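Local coordinates for protein putative transcriptional regulator (Streptomyces coelicolor, PDB 2HXI) that probably binds DNA at regulatory sites as a dimeric TetR-family transcriptional regulator, at residues Q33-A38 against R68-K73; K54-L59 against S64-H69; D97-L102 against H233-A238; A104-L109 against A221-I226. All coordinates share one frame; numbering follows the deposited sequence.

Interaction 1 of 4, residues Q33-A38 against R68-K73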
loop_
_atom_site.group_PDB
_atom_site.type_symbol
_atom_site.label_atom_id
_atom_site.label_comp_id
_atom_site.label_asym_id
_atom_site.label_seq_id
_atom_site.Cartn_x
_atom_site.Cartn_y
_atom_site.Cartn_z
ATOM N N GLN B 33 -20.150 -15.232 15.249
ATOM C CA GLN B 33 -20.324 -16.404 14.389
ATOM C C GLN B 33 -20.526 -16.103 12.880
ATOM O O GLN B 33 -19.995 -16.803 12.003
ATOM C CB GLN B 33 -21.456 -17.279 14.926
ATOM C CG GLN B 33 -21.098 -17.954 16.234
ATOM C CD GLN B 33 -22.265 -18.628 16.810
ATOM O OE1 GLN B 33 -23.312 -17.998 17.031
ATOM N NE2 GLN B 33 -22.145 -19.942 17.018
ATOM N N ILE B 34 -21.361 -15.115 12.592
ATOM C CA ILE B 34 -21.564 -14.638 11.238
ATOM C C ILE B 34 -20.212 -14.193 10.617
ATOM O O ILE B 34 -19.871 -14.588 9.497
ATOM C CB ILE B 34 -22.609 -13.481 11.225
ATOM C CG1 ILE B 34 -23.990 -14.015 11.737
ATOM C CG2 ILE B 34 -22.731 -12.886 9.847
ATOM C CD1 ILE B 34 -25.029 -12.848 12.029
ATOM N N LEU B 35 -19.460 -13.383 11.373
ATOM C CA LEU B 35 -18.183 -12.830 10.874
ATOM C C LEU B 35 -17.164 -13.944 10.585
ATOM O O LEU B 35 -16.447 -13.882 9.565
ATOM C CB LEU B 35 -17.634 -11.879 11.939
ATOM C CG LEU B 35 -18.523 -10.657 12.095
ATOM C CD1 LEU B 35 -18.024 -9.879 13.319
ATOM C CD2 LEU B 35 -18.566 -9.814 10.922
ATOM N N ASP B 36 -17.098 -14.925 11.465
ATOM C CA ASP B 36 -16.238 -16.083 11.294
ATOM C C ASP B 36 -16.653 -16.973 10.107
ATOM O O ASP B 36 -15.803 -17.521 9.381
ATOM C CB ASP B 36 -16.168 -16.900 12.583
ATOM C CG ASP B 36 -15.196 -16.308 13.628
ATOM O OD1 ASP B 36 -14.471 -15.305 13.362
ATOM O OD2 ASP B 36 -15.206 -16.847 14.755
ATOM N N ALA B 37 -17.956 -17.120 9.892
ATOM C CA ALA B 37 -18.392 -17.855 8.689
ATOM C C ALA B 37 -17.961 -17.100 7.447
ATOM O O ALA B 37 -17.504 -17.680 6.435
ATOM C CB ALA B 37 -19.918 -18.049 8.706
ATOM N N ALA B 38 -18.121 -15.772 7.487
ATOM C CA ALA B 38 -17.753 -14.957 6.352
ATOM C C ALA B 38 -16.262 -15.027 6.044
ATOM O O ALA B 38 -15.881 -15.066 4.894
ATOM C CB ALA B 38 -18.134 -13.513 6.570
ATOM N N ARG B 68 -29.551 -7.072 9.944
ATOM C CA ARG B 68 -29.830 -6.625 11.312
ATOM C C ARG B 68 -28.522 -6.470 12.065
ATOM O O ARG B 68 -28.455 -5.792 13.095
ATOM C CB ARG B 68 -30.710 -7.641 12.030
ATOM C CG ARG B 68 -32.155 -7.627 11.558
ATOM C CD ARG B 68 -32.998 -8.342 12.559
ATOM N NE ARG B 68 -33.093 -7.607 13.835
ATOM C CZ ARG B 68 -33.749 -8.064 14.882
ATOM N NH1 ARG B 68 -34.362 -9.244 14.773
ATOM N NH2 ARG B 68 -33.804 -7.355 16.018
ATOM N N HIS B 69 -27.482 -7.110 11.556
ATOM C CA HIS B 69 -26.192 -7.133 12.254
ATOM C C HIS B 69 -25.183 -6.072 11.805
ATOM O O HIS B 69 -24.271 -5.710 12.582
ATOM C CB HIS B 69 -25.559 -8.485 12.102
ATOM C CG HIS B 69 -26.178 -9.524 12.959
ATOM N ND1 HIS B 69 -27.246 -10.288 12.546
ATOM C CD2 HIS B 69 -25.894 -9.918 14.222
ATOM C CE1 HIS B 69 -27.582 -11.122 13.513
ATOM N NE2 HIS B 69 -26.785 -10.909 14.545
ATOM N N PHE B 70 -25.346 -5.605 10.569
ATOM C CA PHE B 70 -24.384 -4.687 9.936
ATOM C C PHE B 70 -25.118 -3.620 9.173
ATOM O O PHE B 70 -25.996 -3.924 8.359
ATOM C CB PHE B 70 -23.440 -5.469 9.003
ATOM C CG PHE B 70 -22.826 -6.652 9.686
ATOM C CD1 PHE B 70 -21.824 -6.469 10.641
ATOM C CD2 PHE B 70 -23.303 -7.940 9.432
ATOM C CE1 PHE B 70 -21.293 -7.550 11.304
ATOM C CE2 PHE B 70 -22.784 -9.034 10.089
ATOM C CZ PHE B 70 -21.775 -8.855 11.012
ATOM N N ARG B 71 -24.757 -2.363 9.438
ATOM C CA ARG B 71 -25.360 -1.248 8.739
ATOM C C ARG B 71 -25.390 -1.477 7.200
ATOM O O ARG B 71 -26.362 -1.099 6.544
ATOM C CB ARG B 71 -24.648 0.039 9.154
ATOM C CG ARG B 71 -25.089 1.311 8.476
ATOM C CD ARG B 71 -24.293 2.465 9.077
ATOM N NE ARG B 71 -24.731 2.734 10.454
ATOM C CZ ARG B 71 -23.936 3.091 11.469
ATOM N NH1 ARG B 71 -22.617 3.223 11.303
ATOM N NH2 ARG B 71 -24.471 3.318 12.667
ATOM N N ASN B 72 -24.359 -2.134 6.649
ATOM C CA ASN B 72 -24.204 -2.323 5.172
ATOM C C ASN B 72 -23.047 -3.283 4.829
ATOM O O ASN B 72 -22.332 -3.731 5.721
ATOM C CB ASN B 72 -23.982 -0.956 4.475
ATOM C CG ASN B 72 -22.835 -0.140 5.102
ATOM O OD1 ASN B 72 -21.733 -0.644 5.312
ATOM N ND2 ASN B 72 -23.104 1.145 5.396
ATOM N N LYS B 73 -22.833 -3.566 3.544
ATOM C CA LYS B 73 -21.776 -4.476 3.176
ATOM C C LYS B 73 -20.337 -4.033 3.512
ATOM O O LYS B 73 -19.494 -4.902 3.794
ATOM C CB LYS B 73 -21.836 -4.829 1.694
ATOM C CG LYS B 73 -20.941 -5.979 1.364
ATOM C CD LYS B 73 -20.968 -6.309 -0.128
ATOM C CE LYS B 73 -19.904 -7.346 -0.450
ATOM N NZ LYS B 73 -19.871 -7.668 -1.938
#

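Interaction 2 of 4, residues K54-L59 against S64-H69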
loop_
_atom_site.group_PDB
_atom_site.type_symbol
_atom_site.label_atom_id
_atom_site.label_comp_id
_atom_site.label_asym_id
_atom_site.label_seq_id
_atom_site.Cartn_x
_atom_site.Cartn_y
_atom_site.Cartn_z
ATOM N N LYS B 54 -24.753 -15.447 -0.431
ATOM C CA LYS B 54 -24.036 -16.715 -0.124
ATOM C C LYS B 54 -23.781 -16.882 1.367
ATOM O O LYS B 54 -23.995 -17.962 1.948
ATOM C CB LYS B 54 -22.731 -16.841 -0.929
ATOM C CG LYS B 54 -21.967 -18.221 -0.603
ATOM C CD LYS B 54 -20.633 -18.351 -1.420
ATOM C CE LYS B 54 -20.033 -19.799 -1.374
ATOM N NZ LYS B 54 -18.543 -19.879 -1.772
ATOM N N LEU B 55 -23.378 -15.772 2.023
ATOM C CA LEU B 55 -23.142 -15.827 3.451
ATOM C C LEU B 55 -24.440 -16.221 4.162
ATOM O O LEU B 55 -24.458 -17.104 5.025
ATOM C CB LEU B 55 -22.660 -14.444 3.978
ATOM C CG LEU B 55 -22.451 -14.393 5.490
ATOM C CD1 LEU B 55 -21.409 -15.389 6.013
ATOM C CD2 LEU B 55 -22.002 -12.907 5.843
ATOM N N ALA B 56 -25.565 -15.603 3.765
ATOM C CA ALA B 56 -26.845 -15.889 4.451
ATOM C C ALA B 56 -27.250 -17.369 4.307
ATOM O O ALA B 56 -27.730 -18.011 5.252
ATOM C CB ALA B 56 -27.951 -14.976 3.880
ATOM N N ALA B 57 -27.064 -17.847 3.100
ATOM C CA ALA B 57 -27.398 -19.199 2.711
ATOM C C ALA B 57 -26.571 -20.207 3.501
ATOM O O ALA B 57 -27.087 -21.201 3.934
ATOM C CB ALA B 57 -27.123 -19.370 1.258
ATOM N N SER B 58 -25.303 -19.899 3.737
ATOM C CA SER B 58 -24.438 -20.763 4.541
ATOM C C SER B 58 -24.893 -20.832 6.008
ATOM O O SER B 58 -24.603 -21.816 6.734
ATOM C CB SER B 58 -23.001 -20.227 4.389
ATOM O OG SER B 58 -22.732 -19.200 5.335
ATOM N N LEU B 59 -25.572 -19.798 6.483
ATOM C CA LEU B 59 -26.013 -19.720 7.862
ATOM C C LEU B 59 -27.454 -20.215 8.043
ATOM O O LEU B 59 -28.020 -20.158 9.148
ATOM C CB LEU B 59 -25.831 -18.298 8.362
ATOM C CG LEU B 59 -24.358 -17.859 8.431
ATOM C CD1 LEU B 59 -24.243 -16.324 8.407
ATOM C CD2 LEU B 59 -23.636 -18.516 9.699
ATOM N N SER B 64 -31.931 -10.461 4.342
ATOM C CA SER B 64 -32.571 -9.417 5.150
ATOM C C SER B 64 -32.256 -9.599 6.659
ATOM O O SER B 64 -32.052 -8.633 7.384
ATOM C CB SER B 64 -34.072 -9.393 4.876
ATOM O OG SER B 64 -34.556 -10.684 5.219
ATOM N N SER B 65 -32.146 -10.833 7.131
ATOM C CA SER B 65 -31.835 -11.106 8.542
ATOM C C SER B 65 -30.421 -10.754 8.928
ATOM O O SER B 65 -30.151 -10.383 10.075
ATOM C CB SER B 65 -32.048 -12.566 8.852
ATOM O OG SER B 65 -33.426 -12.859 8.765
ATOM N N LEU B 66 -29.498 -10.896 7.979
ATOM C CA LEU B 66 -28.109 -10.616 8.275
ATOM C C LEU B 66 -27.888 -9.168 8.486
ATOM O O LEU B 66 -27.004 -8.822 9.273
ATOM C CB LEU B 66 -27.180 -11.017 7.129
ATOM C CG LEU B 66 -26.917 -12.508 7.164
ATOM C CD1 LEU B 66 -25.786 -12.682 6.136
ATOM C CD2 LEU B 66 -26.594 -13.024 8.594
ATOM N N TYR B 67 -28.632 -8.343 7.739
ATOM C CA TYR B 67 -28.449 -6.891 7.826
ATOM C C TYR B 67 -28.976 -6.252 9.077
ATOM O O TYR B 67 -28.833 -5.041 9.271
ATOM C CB TYR B 67 -28.998 -6.218 6.610
ATOM C CG TYR B 67 -27.886 -6.169 5.610
ATOM C CD1 TYR B 67 -26.576 -5.732 6.008
ATOM C CD2 TYR B 67 -28.096 -6.589 4.303
ATOM C CE1 TYR B 67 -25.517 -5.684 5.077
ATOM C CE2 TYR B 67 -27.071 -6.553 3.365
ATOM C CZ TYR B 67 -25.777 -6.107 3.737
ATOM O OH TYR B 67 -24.757 -6.063 2.774
ATOM N N ARG B 68 -29.551 -7.072 9.944
ATOM C CA ARG B 68 -29.830 -6.625 11.312
ATOM C C ARG B 68 -28.522 -6.470 12.065
ATOM O O ARG B 68 -28.455 -5.792 13.095
ATOM C CB ARG B 68 -30.710 -7.641 12.030
ATOM C CG ARG B 68 -32.155 -7.627 11.558
ATOM C CD ARG B 68 -32.998 -8.342 12.559
ATOM N NE ARG B 68 -33.093 -7.607 13.835
ATOM C CZ ARG B 68 -33.749 -8.064 14.882
ATOM N NH1 ARG B 68 -34.362 -9.244 14.773
ATOM N NH2 ARG B 68 -33.804 -7.355 16.018
ATOM N N HIS B 69 -27.482 -7.110 11.556
ATOM C CA HIS B 69 -26.192 -7.133 12.254
ATOM C C HIS B 69 -25.183 -6.072 11.805
ATOM O O HIS B 69 -24.271 -5.710 12.582
ATOM C CB HIS B 69 -25.559 -8.485 12.102
ATOM C CG HIS B 69 -26.178 -9.524 12.959
ATOM N ND1 HIS B 69 -27.246 -10.288 12.546
ATOM C CD2 HIS B 69 -25.894 -9.918 14.222
ATOM C CE1 HIS B 69 -27.582 -11.122 13.513
ATOM N NE2 HIS B 69 -26.785 -10.909 14.545
#

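Interaction 3 of 4, residues D97-L102 against H233-A238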
loop_
_atom_site.group_PDB
_atom_site.type_symbol
_atom_site.label_atom_id
_atom_site.label_comp_id
_atom_site.label_asym_id
_atom_site.label_seq_id
_atom_site.Cartn_x
_atom_site.Cartn_y
_atom_site.Cartn_z
ATOM N N ASP B 97 12.378 -7.593 22.950
ATOM C CA ASP B 97 12.440 -6.148 23.184
ATOM C C ASP B 97 11.326 -5.431 22.372
ATOM O O ASP B 97 10.621 -6.040 21.550
ATOM C CB ASP B 97 13.859 -5.574 22.947
ATOM C CG ASP B 97 14.335 -5.606 21.487
ATOM O OD1 ASP B 97 13.541 -5.413 20.526
ATOM O OD2 ASP B 97 15.571 -5.819 21.247
ATOM N N TRP B 98 11.166 -4.132 22.580
ATOM C CA TRP B 98 10.072 -3.418 21.892
ATOM C C TRP B 98 10.096 -3.528 20.367
ATOM O O TRP B 98 9.029 -3.587 19.743
ATOM C CB TRP B 98 10.012 -1.953 22.326
ATOM C CG TRP B 98 11.199 -1.110 21.930
ATOM C CD1 TRP B 98 12.367 -0.896 22.640
ATOM C CD2 TRP B 98 11.321 -0.367 20.732
ATOM N NE1 TRP B 98 13.225 -0.071 21.915
ATOM C CE2 TRP B 98 12.595 0.280 20.754
ATOM C CE3 TRP B 98 10.457 -0.142 19.637
ATOM C CZ2 TRP B 98 13.014 1.137 19.711
ATOM C CZ3 TRP B 98 10.884 0.697 18.612
ATOM C CH2 TRP B 98 12.156 1.310 18.651
ATOM N N LYS B 99 11.296 -3.555 19.766
ATOM C CA LYS B 99 11.432 -3.663 18.321
ATOM C C LYS B 99 11.063 -5.084 17.878
ATOM O O LYS B 99 10.391 -5.264 16.845
ATOM C CB LYS B 99 12.859 -3.244 17.923
ATOM C CG LYS B 99 13.014 -1.765 17.796
ATOM C CD LYS B 99 14.410 -1.321 17.248
ATOM C CE LYS B 99 14.741 -1.771 15.869
ATOM N NZ LYS B 99 16.263 -1.443 15.704
ATOM N N GLN B 100 11.440 -6.101 18.672
ATOM C CA GLN B 100 11.092 -7.485 18.353
ATOM C C GLN B 100 9.548 -7.675 18.402
ATOM O O GLN B 100 8.946 -8.338 17.509
ATOM C CB GLN B 100 11.726 -8.398 19.355
ATOM C CG GLN B 100 13.223 -8.456 19.082
ATOM C CD GLN B 100 13.918 -9.404 20.015
ATOM O OE1 GLN B 100 13.865 -9.246 21.255
ATOM N NE2 GLN B 100 14.555 -10.438 19.429
ATOM N N ARG B 101 8.923 -6.998 19.366
ATOM C CA ARG B 101 7.456 -7.083 19.575
ATOM C C ARG B 101 6.734 -6.426 18.402
ATOM O O ARG B 101 5.801 -7.033 17.802
ATOM C CB ARG B 101 7.095 -6.369 20.903
ATOM C CG ARG B 101 7.521 -7.195 22.132
ATOM C CD ARG B 101 7.422 -6.357 23.423
ATOM N NE ARG B 101 6.044 -6.015 23.742
ATOM C CZ ARG B 101 5.707 -5.224 24.763
ATOM N NH1 ARG B 101 6.670 -4.687 25.515
ATOM N NH2 ARG B 101 4.407 -4.990 25.030
ATOM N N LEU B 102 7.185 -5.256 17.984
ATOM C CA LEU B 102 6.508 -4.568 16.868
ATOM C C LEU B 102 6.689 -5.375 15.586
ATOM O O LEU B 102 5.766 -5.482 14.806
ATOM C CB LEU B 102 7.084 -3.132 16.694
ATOM C CG LEU B 102 6.738 -2.125 17.819
ATOM C CD1 LEU B 102 7.453 -0.780 17.514
ATOM C CD2 LEU B 102 5.162 -2.010 17.914
ATOM N N HIS B 233 14.420 4.010 12.676
ATOM C CA HIS B 233 14.084 5.460 12.793
ATOM C C HIS B 233 13.449 5.758 14.172
ATOM O O HIS B 233 13.799 6.750 14.872
ATOM C CB HIS B 233 13.179 5.917 11.604
ATOM C CG HIS B 233 12.064 6.890 11.963
ATOM N ND1 HIS B 233 12.221 8.263 11.958
ATOM C CD2 HIS B 233 10.752 6.655 12.218
ATOM C CE1 HIS B 233 11.058 8.827 12.239
ATOM N NE2 HIS B 233 10.158 7.874 12.438
ATOM N N LEU B 234 12.535 4.873 14.591
ATOM C CA LEU B 234 11.901 5.079 15.907
ATOM C C LEU B 234 12.986 4.942 16.964
ATOM O O LEU B 234 12.956 5.679 17.928
ATOM C CB LEU B 234 10.767 4.093 16.209
ATOM C CG LEU B 234 9.604 4.297 15.230
ATOM C CD1 LEU B 234 8.622 3.128 15.426
ATOM C CD2 LEU B 234 8.957 5.630 15.471
ATOM N N GLU B 235 13.935 4.007 16.775
ATOM C CA GLU B 235 14.899 3.760 17.835
ATOM C C GLU B 235 15.792 4.999 17.931
ATOM O O GLU B 235 16.168 5.441 19.025
ATOM C CB GLU B 235 15.734 2.513 17.540
ATOM C CG GLU B 235 16.783 2.282 18.644
ATOM C CD GLU B 235 17.409 0.917 18.640
ATOM O OE1 GLU B 235 17.197 0.103 17.736
ATOM O OE2 GLU B 235 18.191 0.664 19.551
ATOM N N ALA B 236 16.184 5.528 16.788
ATOM C CA ALA B 236 16.994 6.758 16.760
ATOM C C ALA B 236 16.290 7.941 17.430
ATOM O O ALA B 236 16.975 8.778 18.014
ATOM C CB ALA B 236 17.367 7.133 15.317
ATOM N N ALA B 237 14.969 8.040 17.315
ATOM C CA ALA B 237 14.158 9.083 17.975
ATOM C C ALA B 237 13.972 8.836 19.501
ATOM O O ALA B 237 13.712 9.781 20.247
ATOM C CB ALA B 237 12.811 9.172 17.322
ATOM N N ALA B 238 14.136 7.602 19.967
ATOM C CA ALA B 238 13.874 7.276 21.381
ATOM C C ALA B 238 15.053 7.704 22.240
ATOM O O ALA B 238 16.179 7.748 21.761
ATOM C CB ALA B 238 13.638 5.786 21.552
#

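Interaction 4 of 4, residues A104-L109 against A221-I226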
loop_
_atom_site.group_PDB
_atom_site.type_symbol
_atom_site.label_atom_id
_atom_site.label_comp_id
_atom_site.label_asym_id
_atom_site.label_seq_id
_atom_site.Cartn_x
_atom_site.Cartn_y
_atom_site.Cartn_z
ATOM N N ALA B 104 7.169 -8.670 15.398
ATOM C CA ALA B 104 6.319 -9.860 15.538
ATOM C C ALA B 104 4.860 -9.586 15.198
ATOM O O ALA B 104 4.206 -10.384 14.510
ATOM C CB ALA B 104 6.522 -10.518 16.944
ATOM N N VAL B 105 4.317 -8.501 15.721
ATOM C CA VAL B 105 2.978 -8.133 15.340
ATOM C C VAL B 105 2.848 -7.883 13.804
ATOM O O VAL B 105 1.942 -8.386 13.170
ATOM C CB VAL B 105 2.523 -6.894 16.136
ATOM C CG1 VAL B 105 1.159 -6.318 15.586
ATOM C CG2 VAL B 105 2.427 -7.238 17.621
ATOM N N ALA B 106 3.708 -7.031 13.230
ATOM C CA ALA B 106 3.684 -6.752 11.796
ATOM C C ALA B 106 3.730 -8.097 10.973
ATOM O O ALA B 106 2.944 -8.277 9.993
ATOM C CB ALA B 106 4.877 -5.886 11.449
ATOM N N LEU B 107 4.586 -9.049 11.383
ATOM C CA LEU B 107 4.648 -10.320 10.637
ATOM C C LEU B 107 3.356 -11.108 10.777
ATOM O O LEU B 107 2.941 -11.793 9.798
ATOM C CB LEU B 107 5.833 -11.198 11.071
ATOM C CG LEU B 107 7.168 -10.484 10.754
ATOM C CD1 LEU B 107 8.333 -11.367 11.268
ATOM C CD2 LEU B 107 7.330 -10.141 9.296
ATOM N N ARG B 108 2.762 -11.088 11.989
ATOM C CA ARG B 108 1.544 -11.860 12.228
ATOM C C ARG B 108 0.454 -11.262 11.364
ATOM O O ARG B 108 -0.329 -11.984 10.791
ATOM C CB ARG B 108 1.113 -11.890 13.690
ATOM C CG ARG B 108 1.877 -12.964 14.489
ATOM C CD ARG B 108 1.611 -12.756 15.970
ATOM N NE ARG B 108 1.892 -13.949 16.812
ATOM C CZ ARG B 108 0.981 -14.810 17.245
ATOM N NH1 ARG B 108 1.371 -15.822 18.023
ATOM N NH2 ARG B 108 -0.311 -14.683 16.916
ATOM N N LEU B 109 0.401 -9.934 11.277
ATOM C CA LEU B 109 -0.625 -9.311 10.480
ATOM C C LEU B 109 -0.424 -9.652 9.014
ATOM O O LEU B 109 -1.414 -9.909 8.305
ATOM C CB LEU B 109 -0.583 -7.774 10.641
ATOM C CG LEU B 109 -1.009 -7.208 12.014
ATOM C CD1 LEU B 109 -0.652 -5.704 12.067
ATOM C CD2 LEU B 109 -2.554 -7.415 12.236
ATOM N N ALA B 221 10.719 -10.195 1.714
ATOM C CA ALA B 221 11.980 -9.591 2.156
ATOM C C ALA B 221 11.873 -8.069 2.195
ATOM O O ALA B 221 12.410 -7.413 3.146
ATOM C CB ALA B 221 13.180 -10.035 1.203
ATOM N N ALA B 222 11.253 -7.506 1.146
ATOM C CA ALA B 222 11.074 -6.037 1.068
ATOM C C ALA B 222 10.262 -5.609 2.311
ATOM O O ALA B 222 10.681 -4.674 2.993
ATOM C CB ALA B 222 10.350 -5.627 -0.159
ATOM N N PHE B 223 9.153 -6.314 2.617
ATOM C CA PHE B 223 8.369 -5.990 3.852
ATOM C C PHE B 223 9.270 -5.890 5.096
ATOM O O PHE B 223 9.269 -4.900 5.832
ATOM C CB PHE B 223 7.340 -7.090 4.121
ATOM C CG PHE B 223 6.437 -6.790 5.340
ATOM C CD1 PHE B 223 5.300 -6.012 5.153
ATOM C CD2 PHE B 223 6.696 -7.380 6.570
ATOM C CE1 PHE B 223 4.432 -5.757 6.221
ATOM C CE2 PHE B 223 5.836 -7.165 7.609
ATOM C CZ PHE B 223 4.710 -6.340 7.423
ATOM N N GLU B 224 10.034 -6.941 5.356
ATOM C CA GLU B 224 10.870 -6.970 6.520
ATOM C C GLU B 224 11.935 -5.865 6.563
ATOM O O GLU B 224 12.188 -5.256 7.617
ATOM C CB GLU B 224 11.491 -8.355 6.607
ATOM C CG GLU B 224 10.401 -9.378 7.000
ATOM C CD GLU B 224 10.926 -10.782 7.133
ATOM O OE1 GLU B 224 11.995 -10.949 7.762
ATOM O OE2 GLU B 224 10.231 -11.715 6.643
ATOM N N GLU B 225 12.544 -5.572 5.422
ATOM C CA GLU B 225 13.619 -4.571 5.353
ATOM C C GLU B 225 13.101 -3.138 5.485
ATOM O O GLU B 225 13.727 -2.265 6.124
ATOM C CB GLU B 225 14.439 -4.746 4.061
ATOM C CG GLU B 225 15.286 -6.024 4.079
ATOM C CD GLU B 225 15.881 -6.353 2.706
ATOM O OE1 GLU B 225 16.167 -5.419 1.953
ATOM O OE2 GLU B 225 16.050 -7.587 2.431
ATOM N N ILE B 226 11.944 -2.923 4.931
ATOM C CA ILE B 226 11.316 -1.596 5.007
ATOM C C ILE B 226 10.833 -1.392 6.443
ATOM O O ILE B 226 10.964 -0.292 7.035
ATOM C CB ILE B 226 10.159 -1.495 3.973
ATOM C CG1 ILE B 226 10.669 -1.437 2.503
ATOM C CG2 ILE B 226 9.251 -0.294 4.282
ATOM C CD1 ILE B 226 9.592 -1.772 1.498
#

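Interaction 1 of 4, residues Q33-A38 against R68-K73
Ile34 sets its CD1 methyl over one face of the His69 imidazole. The methyl carbon lies 3.4 Å from the centroid of the His69 ring and 10° off its normal, a CH-pi contact almost centred on the ring. Ile34 CG2 stands anti to the backbone N, with CG1 beside that N (chi1 -62°), and the two branches reach different rings. Ile34 CG2 comes to the edge of the Phe70 ring near its plane, 3.9 Å from Phe70 CE2. Leu35 leaves its helix to one side of the contact, but its end swings in: Leu35 CD2 is 3.4 Å from Phe70 CZ.

His69 CB lies over one face of the Phe70 ring, toward the rim. Replacing His69 with an alanine would remove the ring under Ile34 CD1 and would probably open a gap on that side of the methyl. Asn72 caps the start of helix 73-88 by accepting from Glu75 N. Helix 31-43 packs on the end of the predicted helix-turn-helix, in the TetR-type DNA-binding region. It lies against the loop between helices 63-66 and 73-88, with Leu55 of helix 52-58 touching Ile34 and Val80 of helix 73-88 touching Leu35.

Interaction 2 of 4, residues K54-L59 against S64-H69
Leu66 meets Leu55, Ala56 and Leu59 through aliphatic groups, with no ring among them. One flat group beside the contact is the imidazole of His69, which has Leu66 O at its edge, in the ring plane. Leu66 O also accepts the backbone bond from His69 N at 2.9 Å, which closes a type I turn from Leu66 to His69.

Leu66 carries the contact with both of its methyls. Leu66 CD1 goes to helix 52-58: it lies 3.8 Å from Leu55 CD2 and 3.9 Å from Ala56 CB. Leu66 CD1 also reaches the backbone, 3.8 Å from Ala56 N. The small side chain of Ala56 lets the methyl come this close to the helix. The other branch, Leu66 CD2, meets Leu59 CD1 at 4.1 Å, the two leucines crossing at about a right angle. Leu55 turns its CG anti to its backbone N (chi1 177°), which brings CG and CD2 up to Leu66 CD1, at a slant.

Within helix 52-58, Ser58 OG donates to Leu55 O at 2.7 Å, tilted 19° from the carbonyl plane. A weak bond from Leu59 N reaches the same oxygen. On the far segment, Ser64 OG and Ser65 OG both bond to Asp62 OD1 at the start of helix 63-66. These two helices belong to the predicted helix-turn-helix motif of the TetR family. The contact between these segments depends on shape fit around Leu66, with no polar bond to fix its direction.

Interaction 3 of 4, residues D97-L102 against H233-A238
Lys99 NZ donates to Glu235 OE1 at 2.7 Å, a salt bridge and the one hydrogen bond across the contact. The donor meets the carboxylate oxygen nearly along its C-O axis. Lys99 bends at its third torsion (chi3 63°), and this turns its amine toward Glu235, whose chain is extended. The backbone near Glu235 is covered by Trp98: its ring edge meets Glu235 CA at 3.7 Å from Trp98 CZ2. Leu234 CB lies 4.0 Å from Trp98 CH2. Lys99 CG sits over one face of the indole, toward the rim.

The first turn of helix 98-113 is closed by a capping box. Gln100 N donates to Asp97 OD1 at 2.9 Å. In return, Asp97 N donates to Gln100 OE1 at 2.8 Å, in the carbonyl plane and on a lone pair, so both side chains satisfy main-chain amides. Segments 98-102 and 233-237 run roughly antiparallel, at 150°, in the all-helical C-terminal region of this TetR-like protein. Further donors are spent outside the contact: Arg101 NE pairs with Glu139 in a salt bridge. His233 packs on Ala229 of the second subunit, and Arg157 of helix 154-173 touches Leu234.

Interaction 4 of 4, residues A104-L109 against A221-I226
Phe223 meets the end of Leu107 at the edge of its ring, near the ring plane, with Leu107 CD2 3.7 Å from Phe223 CE2. The two side chains cross at a slant. The ring's far end comes to the backbone of the other helix: Phe223 CZ is 3.7 Å from Ala106 O and 4.1 Å from Ala106 CB. Phe223 CG stands anti to its backbone N (chi1 -177°), which carries the ring out from helix 219-237 to this spot. Leu107 CD2 also touches the aliphatic part of Glu224, 3.9 Å from its CG, with these side chains at about a right angle.

Segments 104-109 and 221-226 run roughly antiparallel, at 154° with a closest axis approach of 11.3 Å, in the helical C-terminal region of the TetR fold. The phenyl ring and the leucine span the gap between these segments. An alanine in place of Phe223 would remove the ring and would probably open a gap between the helices beside Leu107 CD2 and Ala106 CB. No hydrogen bond crosses between the segments.

Ile165 of helix 154-173 also packs on Ala106. On another side of helix 219-237, Glu225 OE1 makes a salt bridge to Arg160 NE of the second subunit, and Ala222 and Ile226 pack on Ile163 and Leu164 of that subunit, consistent with the dimer interface of this family.

Interactions 1 and 2 form one packed unit in the TetR-type N-terminal region, which holds the predicted helix-turn-helix. Their centres are about 7 Å apart, they share Arg68 and His69, and Ile34 CD1 of interaction 1 lies 3.8 Å from Leu66 CD2 of interaction 2. Interactions 3 and 4 lie in the C-terminal region, along the same pair of helices, 98-113 and 219-237, with centres about 14 Å apart. The two groups do not touch. The centres of interactions 2 and 3 are about 44 Å apart, and those of interactions 1 and 4 about 29 Å. Both C-terminal contacts have residues that reach the second subunit.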